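Local coordinates for protein glutamate--tRNA ligase (Methanothermobacter thermautotrophicus, PDB 3AII) that is a non-discriminating glutamyl-tRNA synthetase that probably activates glutamate with ATP and then transfers it to the acceptor end of tRNA(Glu), at residues R142-A147 against G334-I339; Y148-A153 against T354-A359; R223-M228 against M254-A259. One frame throughout, in Å; residues are numbered along the deposited sequence. Where two conformers were deposited one is given.

Overall arrangement
All three contacts fall in the class I catalytic region. Contacts 1 and 2 are neighbours, their centres about 13 Å apart, and they touch where Val143 CG1 packs 3.4 Å from Tyr148 OH. Segment 142-147 leads into helix 147-158, on which 148-153 lies, and the second segments lie on the successive helices 333-341 and 355-360. Backbone bonds of Asp144 with Pro105 and of Leu355 with Leu109 tie this pair to the predicted HIGH motif, part of the ATP site in class I synthetases. Contact 3 stands apart, its centre about 26 Å from that of contact 1 and 34 Å from that of contact 2, the Met225 side chain about 11 Å from the zinc ion.

Contact 1. Residues R142-A147 against G334-I339; sequences RVDPEA and GAREGI
Arg336 reaches out from helix 333-341 and lays its guanidinium over the carboxylate of Asp144, in the loop that leads into helix 147-158. The two planes are only 3° apart, and Asp144 CG sits 3.6 Å from Arg336 NE, displaced toward the rim of the guanidinium. This is a face-to-face stack rather than a paired, in-plane salt bridge. Asp144 OD2 and Arg336 NH2 are 3.7 Å apart, a long ion pair: OD2 sits above the guanidinium rather than in line with its N-H bonds, so only the charges attract. The one hydrogen bond between the segments is weak, from Arg336 NH1 to Val143 O at 3.4 Å, with an N-H...O angle of 133°. Pro145 CD adds a packing contact, 3.9 Å from Arg336 NH2.

The Arg336 chain gains its reach by running almost straight, with CG anti to the backbone N (chi1 -174°) and the chain extended as far as NE. Asp144 has a second task: its OD2 accepts a weak capping bond from Glu146 N at 3.3 Å, within the type I turn from Asp144 to Ala147. Trp347 packs on both Asp144 and Arg336, while the Asp144 backbone bonds to Pro105 of the predicted HIGH motif. The chemistry thus implies an attraction of opposite charges across stacked planes, with one weak directional bond, to Val143 O.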
ATOM      1  N   ARG A 142      18.558  -6.672  -1.878  1.00 22.53           N
ATOM      2  CA  ARG A 142      17.219  -6.272  -1.449  1.00 25.10           C
ATOM      3  C   ARG A 142      16.236  -6.171  -2.607  1.00 34.51           C
ATOM      4  O   ARG A 142      15.194  -5.528  -2.489  1.00 32.20           O
ATOM      5  CB  ARG A 142      17.263  -4.935  -0.709  1.00 27.35           C
ATOM      6  CG  ARG A 142      18.305  -4.876   0.399  1.00 54.37           C
ATOM      7  CD  ARG A 142      17.907  -5.710   1.609  1.00 66.83           C
ATOM      8  NE  ARG A 142      19.057  -6.036   2.449  1.00 61.96           N
ATOM      9  CZ  ARG A 142      19.717  -5.157   3.197  1.00 81.87           C
ATOM     10  NH1 ARG A 142      19.352  -3.881   3.212  1.00 79.18           N
ATOM     11  NH2 ARG A 142      20.750  -5.552   3.928  1.00 88.78           N
ATOM     12  N   VAL A 143      16.569  -6.794  -3.727  1.00 22.41           N
ATOM     13  CA  VAL A 143      15.680  -6.759  -4.879  1.00 25.12           C
ATOM     14  C   VAL A 143      14.770  -7.979  -4.949  1.00 33.06           C
ATOM     15  O   VAL A 143      15.232  -9.122  -4.905  1.00 26.91           O
ATOM     16  CB  VAL A 143      16.466  -6.676  -6.183  1.00 23.21           C
ATOM     17  CG1 VAL A 143      15.521  -6.813  -7.369  1.00 21.00           C
ATOM     18  CG2 VAL A 143      17.263  -5.366  -6.242  1.00 22.39           C
ATOM     19  N   ASP A 144      13.473  -7.725  -5.064  1.00 23.33           N
ATOM     20  CA  ASP A 144      12.508  -8.775  -5.345  1.00 23.33           C
ATOM     21  C   ASP A 144      12.186  -8.727  -6.832  1.00 26.85           C
ATOM     22  O   ASP A 144      11.584  -7.770  -7.318  1.00 23.33           O
ATOM     23  CB  ASP A 144      11.246  -8.570  -4.508  1.00 24.49           C
ATOM     24  CG  ASP A 144      10.239  -9.678  -4.698  1.00 35.87           C
ATOM     25  OD1 ASP A 144       9.179  -9.628  -4.048  1.00 32.29           O
ATOM     26  OD2 ASP A 144      10.506 -10.594  -5.500  1.00 34.76           O
ATOM     27  N   PRO A 145      12.619  -9.750  -7.572  1.00 26.03           N
ATOM     28  CA  PRO A 145      12.493  -9.778  -9.032  1.00 24.64           C
ATOM     29  C   PRO A 145      11.061  -9.521  -9.500  1.00 27.34           C
ATOM     30  O   PRO A 145      10.861  -8.915 -10.548  1.00 24.24           O
ATOM     31  CB  PRO A 145      12.901 -11.211  -9.386  1.00 33.20           C
ATOM     32  CG  PRO A 145      13.741 -11.656  -8.265  1.00 28.90           C
ATOM     33  CD  PRO A 145      13.207 -10.991  -7.042  1.00 31.96           C
ATOM     34  N   GLU A 146      10.077  -9.971  -8.729  1.00 28.44           N
ATOM     35  CA  GLU A 146       8.684  -9.822  -9.133  1.00 34.52           C
ATOM     36  C   GLU A 146       8.207  -8.364  -9.070  1.00 33.01           C
ATOM     37  O   GLU A 146       7.255  -7.980  -9.754  1.00 23.40           O
ATOM     38  CB  GLU A 146       7.784 -10.736  -8.286  1.00 32.93           C
ATOM     39  CG  GLU A 146       7.817 -10.412  -6.797  1.00 46.62           C
ATOM     40  CD  GLU A 146       7.312 -11.547  -5.923  1.00 45.29           C
ATOM     41  OE1 GLU A 146       6.810 -12.551  -6.474  1.00 53.35           O
ATOM     42  OE2 GLU A 146       7.427 -11.434  -4.680  1.00 34.62           O
ATOM     43  N   ALA A 147       8.881  -7.550  -8.262  1.00 26.06           N
ATOM     44  CA  ALA A 147       8.456  -6.171  -8.055  1.00 24.20           C
ATOM     45  C   ALA A 147       8.550  -5.287  -9.294  1.00 20.12           C
ATOM     46  O   ALA A 147       7.831  -4.294  -9.405  1.00 22.22           O
ATOM     47  CB  ALA A 147       9.230  -5.540  -6.894  1.00 23.40           C
ATOM     48  N   GLY A 334      10.027  -7.722   5.805  1.00 42.28           N
ATOM     49  CA  GLY A 334       9.462  -8.635   6.779  1.00 44.62           C
ATOM     50  C   GLY A 334       8.300  -9.416   6.198  1.00 60.64           C
ATOM     51  O   GLY A 334       8.118 -10.594   6.503  1.00 43.28           O
ATOM     52  N   ALA A 335       7.510  -8.757   5.352  1.00 42.62           N
ATOM     53  CA  ALA A 335       6.382  -9.416   4.706  1.00 45.27           C
ATOM     54  C   ALA A 335       6.855 -10.449   3.687  1.00 51.31           C
ATOM     55  O   ALA A 335       6.322 -11.557   3.620  1.00 34.67           O
ATOM     56  CB  ALA A 335       5.459  -8.388   4.048  1.00 31.02           C
ATOM     57  N   ARG A 336       7.853 -10.090   2.886  1.00 40.39           N
ATOM     58  CA  ARG A 336       8.365 -11.025   1.896  1.00 39.22           C
ATOM     59  C   ARG A 336       8.855 -12.295   2.586  1.00 50.63           C
ATOM     60  O   ARG A 336       8.577 -13.406   2.137  1.00 38.29           O
ATOM     61  CB  ARG A 336       9.490 -10.405   1.061  1.00 41.68           C
ATOM     62  CG  ARG A 336       9.940 -11.310  -0.078  1.00 43.25           C
ATOM     63  CD  ARG A 336      11.066 -10.714  -0.907  1.00 34.89           C
ATOM     64  NE  ARG A 336      11.502 -11.660  -1.931  1.00 53.29           N
ATOM     65  CZ  ARG A 336      12.660 -11.585  -2.580  1.00 70.86           C
ATOM     66  NH1 ARG A 336      13.511 -10.604  -2.309  1.00 55.15           N
ATOM     67  NH2 ARG A 336      12.969 -12.495  -3.498  1.00 48.96           N
ATOM     68  N   GLU A 337       9.584 -12.122   3.683  1.00 55.98           N
ATOM     69  CA  GLU A 337      10.068 -13.260   4.452  1.00 54.00           C
ATOM     70  C   GLU A 337       8.885 -14.124   4.883  1.00 53.29           C
ATOM     71  O   GLU A 337       8.915 -15.348   4.746  1.00 49.48           O
ATOM     72  CB  GLU A 337      10.871 -12.788   5.667  1.00 53.31           C
ATOM     73  CG  GLU A 337      11.639 -13.898   6.379  1.00 76.96           C
ATOM     74  CD  GLU A 337      12.567 -13.375   7.465  1.00 90.07           C
ATOM     75  OE1 GLU A 337      12.079 -12.712   8.409  1.00 69.43           O
ATOM     76  OE2 GLU A 337      13.788 -13.633   7.378  1.00 80.80           O
ATOM     77  N   GLY A 338       7.839 -13.475   5.386  1.00 47.64           N
ATOM     78  CA  GLY A 338       6.641 -14.173   5.822  1.00 45.61           C
ATOM     79  C   GLY A 338       6.009 -15.038   4.744  1.00 55.51           C
ATOM     80  O   GLY A 338       5.642 -16.183   4.993  1.00 44.35           O
ATOM     81  N   ILE A 339       5.875 -14.490   3.542  1.00 42.17           N
ATOM     82  CA  ILE A 339       5.291 -15.234   2.431  1.00 37.23           C
ATOM     83  C   ILE A 339       6.141 -16.447   2.082  1.00 52.93           C
ATOM     84  O   ILE A 339       5.617 -17.514   1.763  1.00 64.60           O
ATOM     85  CB  ILE A 339       5.147 -14.349   1.176  1.00 33.30           C
ATOM     86  CG1 ILE A 339       4.234 -13.158   1.470  1.00 38.40           C
ATOM     87  CG2 ILE A 339       4.612 -15.158   0.011  1.00 42.59           C
ATOM     88  CD1 ILE A 339       4.243 -12.097   0.387  1.00 26.44           C
TER

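Contact 2. Residues Y148-A153 against T354-A359; sequences YDMIPA and TLRAIA
Arg356 and Met150 join two helices of the class I catalytic domain, a Rossmann-type fold: Arg356 belongs to the first turn of helix 355-360, Met150 to helix 147-158. The polar part is thin. Arg356 NH2 gives a weak hydrogen bond to Met150 O, 3.3 Å long with an N-H...O angle of 150°. The stronger polar partner of this side chain is Asp154, one turn after Met150 on helix 147-158, whose OD1 forms a salt bridge with Arg356 NE.

Van der Waals packing against the guanidinium supplies the rest. The Met150 side chain crosses that of Arg356 at about a right angle and covers one guanidinium face, with CB 3.4 Å from Arg356 NH2 and CG 3.7 Å from Arg356 CZ. Chi1 of -68°, CG anti to the carbonyl carbon, carries CG in beside CB over the same face. Ala153 CB approaches obliquely, 3.8 Å from Arg356 NH2. Shortening Arg356 to an alanine is likely to leave Asp154 without its salt-bridge mate and open a gap beside CB and CG of Met150.

A cap closes the start of the second helix. Thr354 is its N-cap, and its side chain also bonds to Trp347 O outside the two segments. Within the cap itself, Thr354 OG1 accepts from Ala357 N at 2.9 Å, with an N-H...O angle of 156°.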
ATOM      1  N   TYR A 148       9.453  -5.606 -10.217  1.00 18.14           N
ATOM      2  CA  TYR A 148       9.590  -4.772 -11.403  1.00 19.78           C
ATOM      3  C   TYR A 148       8.275  -4.683 -12.166  1.00 22.08           C
ATOM      4  O   TYR A 148       7.930  -3.632 -12.705  1.00 22.53           O
ATOM      5  CB  TYR A 148      10.687  -5.292 -12.333  1.00 20.01           C
ATOM      6  CG  TYR A 148      12.077  -5.159 -11.751  1.00 20.47           C
ATOM      7  CD1 TYR A 148      12.743  -3.942 -11.766  1.00 19.11           C
ATOM      8  CD2 TYR A 148      12.711  -6.249 -11.176  1.00 21.94           C
ATOM      9  CE1 TYR A 148      14.017  -3.819 -11.234  1.00 19.11           C
ATOM     10  CE2 TYR A 148      13.972  -6.140 -10.643  1.00 24.50           C
ATOM     11  CZ  TYR A 148      14.622  -4.928 -10.670  1.00 20.95           C
ATOM     12  OH  TYR A 148      15.886  -4.837 -10.133  1.00 19.01           O
ATOM     13  N   ASP A 149       7.559  -5.795 -12.229  1.00 19.42           N
ATOM     14  CA  ASP A 149       6.258  -5.790 -12.897  1.00 21.26           C
ATOM     15  C   ASP A 149       5.120  -5.384 -11.966  1.00 21.10           C
ATOM     16  O   ASP A 149       4.136  -4.788 -12.412  1.00 20.16           O
ATOM     17  CB  ASP A 149       5.966  -7.154 -13.517  1.00 22.81           C
ATOM     18  CG  ASP A 149       6.842  -7.445 -14.726  1.00 39.78           C
ATOM     19  OD1 ASP A 149       7.257  -6.488 -15.420  1.00 35.83           O
ATOM     20  OD2 ASP A 149       7.115  -8.637 -14.978  1.00 42.44           O
ATOM     21  N   MET A 150       5.247  -5.700 -10.681  1.00 17.72           N
ATOM     22  CA  MET A 150       4.159  -5.429  -9.738  1.00 16.51           C
ATOM     23  C   MET A 150       3.955  -3.935  -9.495  1.00 18.64           C
ATOM     24  O   MET A 150       2.818  -3.455  -9.404  1.00 18.59           O
ATOM     25  CB  MET A 150       4.363  -6.153  -8.401  1.00 23.54           C
ATOM     26  CG  MET A 150       4.246  -7.664  -8.476  1.00 21.78           C
ATOM     27  SD  MET A 150       4.304  -8.393  -6.826  1.00 29.48           S
ATOM     28  CE  MET A 150       5.828  -7.705  -6.191  1.00 45.43           C
ATOM     29  N   ILE A 151       5.057  -3.201  -9.392  1.00 17.44           N
ATOM     30  CA  ILE A 151       4.983  -1.781  -9.093  1.00 12.98           C
ATOM     31  C   ILE A 151       4.206  -0.972 -10.136  1.00 17.17           C
ATOM     32  O   ILE A 151       3.322  -0.206  -9.786  1.00 14.86           O
ATOM     33  CB  ILE A 151       6.389  -1.203  -8.817  1.00 16.35           C
ATOM     34  CG1 ILE A 151       6.854  -1.670  -7.429  1.00 17.77           C
ATOM     35  CG2 ILE A 151       6.369   0.325  -8.904  1.00 17.62           C
ATOM     36  CD1 ILE A 151       8.320  -1.357  -7.124  1.00 18.70           C
ATOM     37  N   PRO A 152       4.524  -1.137 -11.423  1.00 15.74           N
ATOM     38  CA  PRO A 152       3.717  -0.342 -12.357  1.00 17.27           C
ATOM     39  C   PRO A 152       2.245  -0.759 -12.376  1.00 19.19           C
ATOM     40  O   PRO A 152       1.361   0.075 -12.568  1.00 16.33           O
ATOM     41  CB  PRO A 152       4.382  -0.602 -13.718  1.00 19.61           C
ATOM     42  CG  PRO A 152       5.403  -1.681 -13.484  1.00 25.86           C
ATOM     43  CD  PRO A 152       5.738  -1.689 -12.046  1.00 19.80           C
ATOM     44  N   ALA A 153       1.975  -2.039 -12.172  1.00 15.17           N
ATOM     45  CA  ALA A 153       0.593  -2.499 -12.105  1.00 17.45           C
ATOM     46  C   ALA A 153      -0.149  -1.825 -10.935  1.00 20.26           C
ATOM     47  O   ALA A 153      -1.319  -1.429 -11.065  1.00 19.88           O
ATOM     48  CB  ALA A 153       0.547  -4.024 -11.979  1.00 16.73           C
ATOM     49  N   THR A 354      -0.412  -4.063   1.891  1.00 20.77           N
ATOM     50  CA  THR A 354      -0.127  -3.815   0.480  1.00 22.27           C
ATOM     51  C   THR A 354      -1.369  -3.289  -0.232  1.00 20.97           C
ATOM     52  O   THR A 354      -2.497  -3.549   0.195  1.00 19.07           O
ATOM     53  CB  THR A 354       0.333  -5.090  -0.246  1.00 22.46           C
ATOM     54  OG1 THR A 354      -0.668  -6.103  -0.115  1.00 21.80           O
ATOM     55  CG2 THR A 354       1.640  -5.613   0.350  1.00 24.51           C
ATOM     56  N   LEU A 355      -1.165  -2.546  -1.315  1.00 18.69           N
ATOM     57  CA  LEU A 355      -2.300  -2.165  -2.156  1.00 16.36           C
ATOM     58  C   LEU A 355      -3.029  -3.413  -2.669  1.00 18.99           C
ATOM     59  O   LEU A 355      -4.255  -3.426  -2.787  1.00 17.93           O
ATOM     60  CB  LEU A 355      -1.828  -1.284  -3.314  1.00 17.46           C
ATOM     61  CG  LEU A 355      -1.138   0.012  -2.858  1.00 16.35           C
ATOM     62  CD1 LEU A 355      -0.814   0.881  -4.082  1.00 18.79           C
ATOM     63  CD2 LEU A 355      -1.998   0.772  -1.861  1.00 19.93           C
ATOM     64  N   ARG A 356      -2.281  -4.469  -2.968  1.00 17.86           N
ATOM     65  CA  ARG A 356      -2.897  -5.713  -3.436  1.00 18.29           C
ATOM     66  C   ARG A 356      -3.838  -6.331  -2.404  1.00 18.61           C
ATOM     67  O   ARG A 356      -4.953  -6.747  -2.738  1.00 17.57           O
ATOM     68  CB  ARG A 356      -1.822  -6.714  -3.882  1.00 23.18           C
ATOM     69  CG  ARG A 356      -1.202  -6.298  -5.209  1.00 20.66           C
ATOM     70  CD  ARG A 356       0.239  -6.771  -5.439  1.00 22.86           C
ATOM     71  NE  ARG A 356       0.666  -6.194  -6.711  1.00 23.15           N
ATOM     72  CZ  ARG A 356       0.695  -6.848  -7.863  1.00 26.66           C
ATOM     73  NH1 ARG A 356       0.395  -8.141  -7.911  1.00 25.84           N
ATOM     74  NH2 ARG A 356       1.048  -6.214  -8.970  1.00 22.46           N
ATOM     75  N   ALA A 357      -3.407  -6.376  -1.146  1.00 17.30           N
ATOM     76  CA  ALA A 357      -4.257  -6.927  -0.103  1.00 19.09           C
ATOM     77  C   ALA A 357      -5.515  -6.087   0.072  1.00 17.31           C
ATOM     78  O   ALA A 357      -6.620  -6.633   0.169  1.00 18.18           O
ATOM     79  CB  ALA A 357      -3.496  -7.029   1.215  1.00 25.20           C
ATOM     80  N   ILE A 358      -5.375  -4.764   0.126  1.00 18.36           N
ATOM     81  CA  ILE A 358      -6.577  -3.958   0.356  1.00 22.26           C
ATOM     82  C   ILE A 358      -7.517  -3.956  -0.851  1.00 18.96           C
ATOM     83  O   ILE A 358      -8.744  -3.961  -0.685  1.00 17.46           O
ATOM     84  CB  ILE A 358      -6.290  -2.530   0.865  1.00 22.93           C
ATOM     85  CG1 ILE A 358      -5.468  -1.726  -0.135  1.00 21.17           C
ATOM     86  CG2 ILE A 358      -5.574  -2.581   2.212  1.00 26.68           C
ATOM     87  CD1 ILE A 358      -5.276  -0.276   0.279  1.00 35.13           C
ATOM     88  N   ALA A 359      -6.958  -3.981  -2.060  1.00 17.04           N
ATOM     89  CA  ALA A 359      -7.801  -4.128  -3.254  1.00 17.75           C
ATOM     90  C   ALA A 359      -8.611  -5.420  -3.232  1.00 19.74           C
ATOM     91  O   ALA A 359      -9.776  -5.453  -3.657  1.00 18.62           O
ATOM     92  CB  ALA A 359      -6.968  -4.043  -4.530  1.00 17.04           C
TER

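Contact 3. Residues R223-M228 against M254-A259; sequences REMFEM and MRIVEA
Ile256, on strand 252-256, points its side chain at segment 223-228 and meets both Met225 and Met228 there. This is the tightly packed part. Met225 CE lies 3.8 Å from Ile256 CG1, and Met228 CB lies 3.7 Å from Ile256 CD1, so one isoleucine branch serves two methionines. Backbone oxygens close in as well: Met225 O is 3.6 Å from Ile256 CD1, and Met228 O is 3.5 Å from Ile256 CG2. With CG1 anti to the carbonyl carbon (chi1 -59°), the longer branch is turned to both methionines and CG2 is left facing Met228 O. Met225 is bent at its last torsion (chi3 62°), which turns its methyl in toward the strand, where CE lies 4.2 Å from Met254 O. Val235 of the adjoining strand also packs on Met225.

Toward solvent the fit is looser. Met228 touches Ile256 through CB, while the rest of its side chain leads away; Met228 as a whole is partly exposed. Exposed Glu258 only edges closer with its end; its OE2 accepts from Glu230 N, outside the two segments.

The strand belongs to a four-stranded antiparallel sheet whose edge strand 188-191 includes the zinc ligand Cys191. No hydrogen bond links the segments: Met225 O accepts from Met228 N of its own segment, and Met228 O from Arg269 NH1 outside both. The contact between the segments therefore rests on apolar burial.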
ATOM      1  N   ARG A 223      39.584   2.936 -10.018  1.00 18.03           N
ATOM      2  CA  ARG A 223      39.584   1.843 -10.979  1.00 18.33           C
ATOM      3  C   ARG A 223      39.902   0.530 -10.281  1.00 18.86           C
ATOM      4  O   ARG A 223      39.384  -0.533 -10.640  1.00 21.18           O
ATOM      5  CB  ARG A 223      40.569   2.141 -12.119  1.00 24.33           C
ATOM      6  CG  ARG A 223      40.040   3.229 -13.041  1.00 26.28           C
ATOM      7  CD  ARG A 223      40.915   3.429 -14.278  1.00 38.26           C
ATOM      8  NE  ARG A 223      40.243   4.297 -15.243  1.00 60.28           N
ATOM      9  CZ  ARG A 223      40.780   5.386 -15.783  1.00 67.99           C
ATOM     10  NH1 ARG A 223      42.018   5.748 -15.466  1.00 45.92           N
ATOM     11  NH2 ARG A 223      40.082   6.109 -16.648  1.00 48.50           N
ATOM     12  N   GLU A 224      40.701   0.617  -9.226  1.00 18.88           N
ATOM     13  CA  GLU A 224      41.071  -0.576  -8.481  1.00 18.06           C
ATOM     14  C   GLU A 224      39.896  -1.172  -7.718  1.00 20.59           C
ATOM     15  O   GLU A 224      39.847  -2.385  -7.505  1.00 20.28           O
ATOM     16  CB  GLU A 224      42.200  -0.263  -7.507  1.00 21.70           C
ATOM     17  CG  GLU A 224      43.508   0.080  -8.185  1.00 28.94           C
ATOM     18  CD  GLU A 224      44.560   0.498  -7.182  1.00 34.10           C
ATOM     19  OE1 GLU A 224      45.637   0.957  -7.611  1.00 27.90           O
ATOM     20  OE2 GLU A 224      44.294   0.368  -5.966  1.00 31.44           O
ATOM     21  N   MET A 225      38.945  -0.330  -7.319  1.00 17.75           N
ATOM     22  CA  MET A 225      37.786  -0.812  -6.562  1.00 17.93           C
ATOM     23  C   MET A 225      37.049  -1.927  -7.283  1.00 16.33           C
ATOM     24  O   MET A 225      36.421  -2.768  -6.658  1.00 17.21           O
ATOM     25  CB  MET A 225      36.821   0.332  -6.238  1.00 18.27           C
ATOM     26  CG  MET A 225      37.334   1.268  -5.157  1.00 17.54           C
ATOM     27  SD  MET A 225      36.197   2.626  -4.765  1.00 18.95           S
ATOM     28  CE  MET A 225      34.767   1.740  -4.157  1.00 19.27           C
ATOM     29  N   PHE A 226      37.162  -1.952  -8.604  1.00 17.48           N
ATOM     30  CA  PHE A 226      36.429  -2.909  -9.403  1.00 18.59           C
ATOM     31  C   PHE A 226      36.957  -4.332  -9.273  1.00 21.38           C
ATOM     32  O   PHE A 226      36.310  -5.277  -9.736  1.00 25.10           O
ATOM     33  CB  PHE A 226      36.401  -2.439 -10.861  1.00 19.82           C
ATOM     34  CG  PHE A 226      35.466  -1.290 -11.080  1.00 21.34           C
ATOM     35  CD1 PHE A 226      35.814  -0.009 -10.669  1.00 19.95           C
ATOM     36  CD2 PHE A 226      34.208  -1.502 -11.630  1.00 21.61           C
ATOM     37  CE1 PHE A 226      34.934   1.053 -10.845  1.00 21.59           C
ATOM     38  CE2 PHE A 226      33.332  -0.452 -11.806  1.00 22.28           C
ATOM     39  CZ  PHE A 226      33.696   0.830 -11.411  1.00 20.39           C
ATOM     40  N   GLU A 227      38.112  -4.484  -8.622  1.00 20.22           N
ATOM     41  CA  GLU A 227      38.676  -5.809  -8.368  1.00 20.63           C
ATOM     42  C   GLU A 227      38.967  -6.027  -6.886  1.00 23.06           C
ATOM     43  O   GLU A 227      39.715  -6.940  -6.515  1.00 28.27           O
ATOM     44  CB  GLU A 227      39.954  -6.017  -9.181  1.00 27.06           C
ATOM     45  CG  GLU A 227      39.735  -5.956 -10.684  1.00 39.90           C
ATOM     46  CD  GLU A 227      38.884  -7.102 -11.192  1.00 50.64           C
ATOM     47  OE1 GLU A 227      38.182  -6.919 -12.209  1.00 60.44           O
ATOM     48  OE2 GLU A 227      38.914  -8.185 -10.570  1.00 59.22           O
ATOM     49  N   MET A 228      38.391  -5.185  -6.040  1.00 21.62           N
ATOM     50  CA  MET A 228      38.614  -5.310  -4.600  1.00 21.10           C
ATOM     51  C   MET A 228      37.455  -6.026  -3.925  1.00 20.92           C
ATOM     52  O   MET A 228      36.401  -6.230  -4.522  1.00 20.90           O
ATOM     53  CB  MET A 228      38.854  -3.942  -3.976  1.00 19.94           C
ATOM     54  CG  MET A 228      40.153  -3.307  -4.484  1.00 24.73           C
ATOM     55  SD  MET A 228      40.420  -1.655  -3.840  1.00 30.78           S
ATOM     56  CE  MET A 228      40.699  -2.037  -2.112  1.00 27.84           C
ATOM     57  N   MET A 254      29.907   5.506  -3.015  1.00 15.15           N
ATOM     58  CA  MET A 254      30.077   4.223  -3.724  1.00 15.86           C
ATOM     59  C   MET A 254      30.660   3.177  -2.796  1.00 16.42           C
ATOM     60  O   MET A 254      31.586   3.480  -2.036  1.00 16.29           O
ATOM     61  CB  MET A 254      31.063   4.351  -4.895  1.00 16.40           C
ATOM     62  CG  MET A 254      30.609   5.108  -6.099  1.00 13.92           C
ATOM     63  SD  MET A 254      29.399   4.097  -7.020  1.00 25.38           S
ATOM     64  CE  MET A 254      29.111   5.090  -8.479  1.00 30.56           C
ATOM     65  N   ARG A 255      30.147   1.949  -2.889  1.00 14.85           N
ATOM     66  CA  ARG A 255      30.666   0.838  -2.097  0.56 15.27           C
ATOM     67  C   ARG A 255      30.851  -0.396  -2.964  1.00 17.53           C
ATOM     68  O   ARG A 255      30.346  -0.460  -4.079  1.00 18.06           O
ATOM     69  CB  ARG A 255      29.724   0.510  -0.944  0.56 18.62           C
ATOM     70  CG  ARG A 255      28.331   0.130  -1.399  0.56 13.97           C
ATOM     71  CD  ARG A 255      27.425  -0.264  -0.259  0.56 20.08           C
ATOM     72  NE  ARG A 255      26.152  -0.765  -0.762  0.56 19.33           N
ATOM     73  CZ  ARG A 255      25.133  -1.114   0.015  0.56 38.62           C
ATOM     74  NH1 ARG A 255      24.009  -1.565  -0.524  0.56 34.89           N
ATOM     75  NH2 ARG A 255      25.240  -1.009   1.335  0.56 28.79           N
ATOM     76  N   ILE A 256      31.580  -1.374  -2.435  1.00 17.26           N
ATOM     77  CA  ILE A 256      31.800  -2.622  -3.147  1.00 15.88           C
ATOM     78  C   ILE A 256      30.897  -3.684  -2.527  1.00 18.73           C
ATOM     79  O   ILE A 256      30.901  -3.851  -1.312  1.00 17.58           O
ATOM     80  CB  ILE A 256      33.270  -3.070  -3.028  1.00 16.81           C
ATOM     81  CG1 ILE A 256      34.213  -1.999  -3.600  1.00 17.02           C
ATOM     82  CG2 ILE A 256      33.465  -4.407  -3.742  1.00 19.62           C
ATOM     83  CD1 ILE A 256      35.690  -2.189  -3.231  1.00 18.75           C
ATOM     84  N   VAL A 257      30.117  -4.376  -3.357  1.00 18.26           N
ATOM     85  CA  VAL A 257      29.212  -5.424  -2.886  1.00 16.77           C
ATOM     86  C   VAL A 257      29.387  -6.632  -3.781  1.00 23.76           C
ATOM     87  O   VAL A 257      29.233  -6.532  -5.001  1.00 23.29           O
ATOM     88  CB  VAL A 257      27.738  -4.983  -2.966  1.00 18.35           C
ATOM     89  CG1 VAL A 257      26.798  -6.081  -2.419  1.00 19.45           C
ATOM     90  CG2 VAL A 257      27.533  -3.661  -2.234  1.00 23.74           C
ATOM     91  N   GLU A 258      29.716  -7.774  -3.188  1.00 21.58           N
ATOM     92  CA  GLU A 258      29.893  -8.977  -3.990  1.00 20.67           C
ATOM     93  C   GLU A 258      28.657  -9.840  -3.872  1.00 32.91           C
ATOM     94  O   GLU A 258      28.562 -10.698  -2.998  1.00 26.42           O
ATOM     95  CB  GLU A 258      31.138  -9.742  -3.547  1.00 20.74           C
ATOM     96  CG  GLU A 258      32.422  -8.931  -3.640  1.00 26.26           C
ATOM     97  CD  GLU A 258      33.639  -9.747  -3.238  1.00 34.82           C
ATOM     98  OE1 GLU A 258      33.993 -10.685  -3.986  1.00 42.00           O
ATOM     99  OE2 GLU A 258      34.240  -9.457  -2.178  1.00 31.97           O
ATOM    100  N   ALA A 259      27.691  -9.587  -4.741  1.00 28.81           N
ATOM    101  CA  ALA A 259      26.425 -10.302  -4.688  1.00 21.25           C
ATOM    102  C   ALA A 259      25.778 -10.298  -6.061  1.00 30.39           C
ATOM    103  O   ALA A 259      25.933  -9.349  -6.820  1.00 33.72           O
ATOM    104  CB  ALA A 259      25.488  -9.660  -3.659  1.00 26.64           C
TER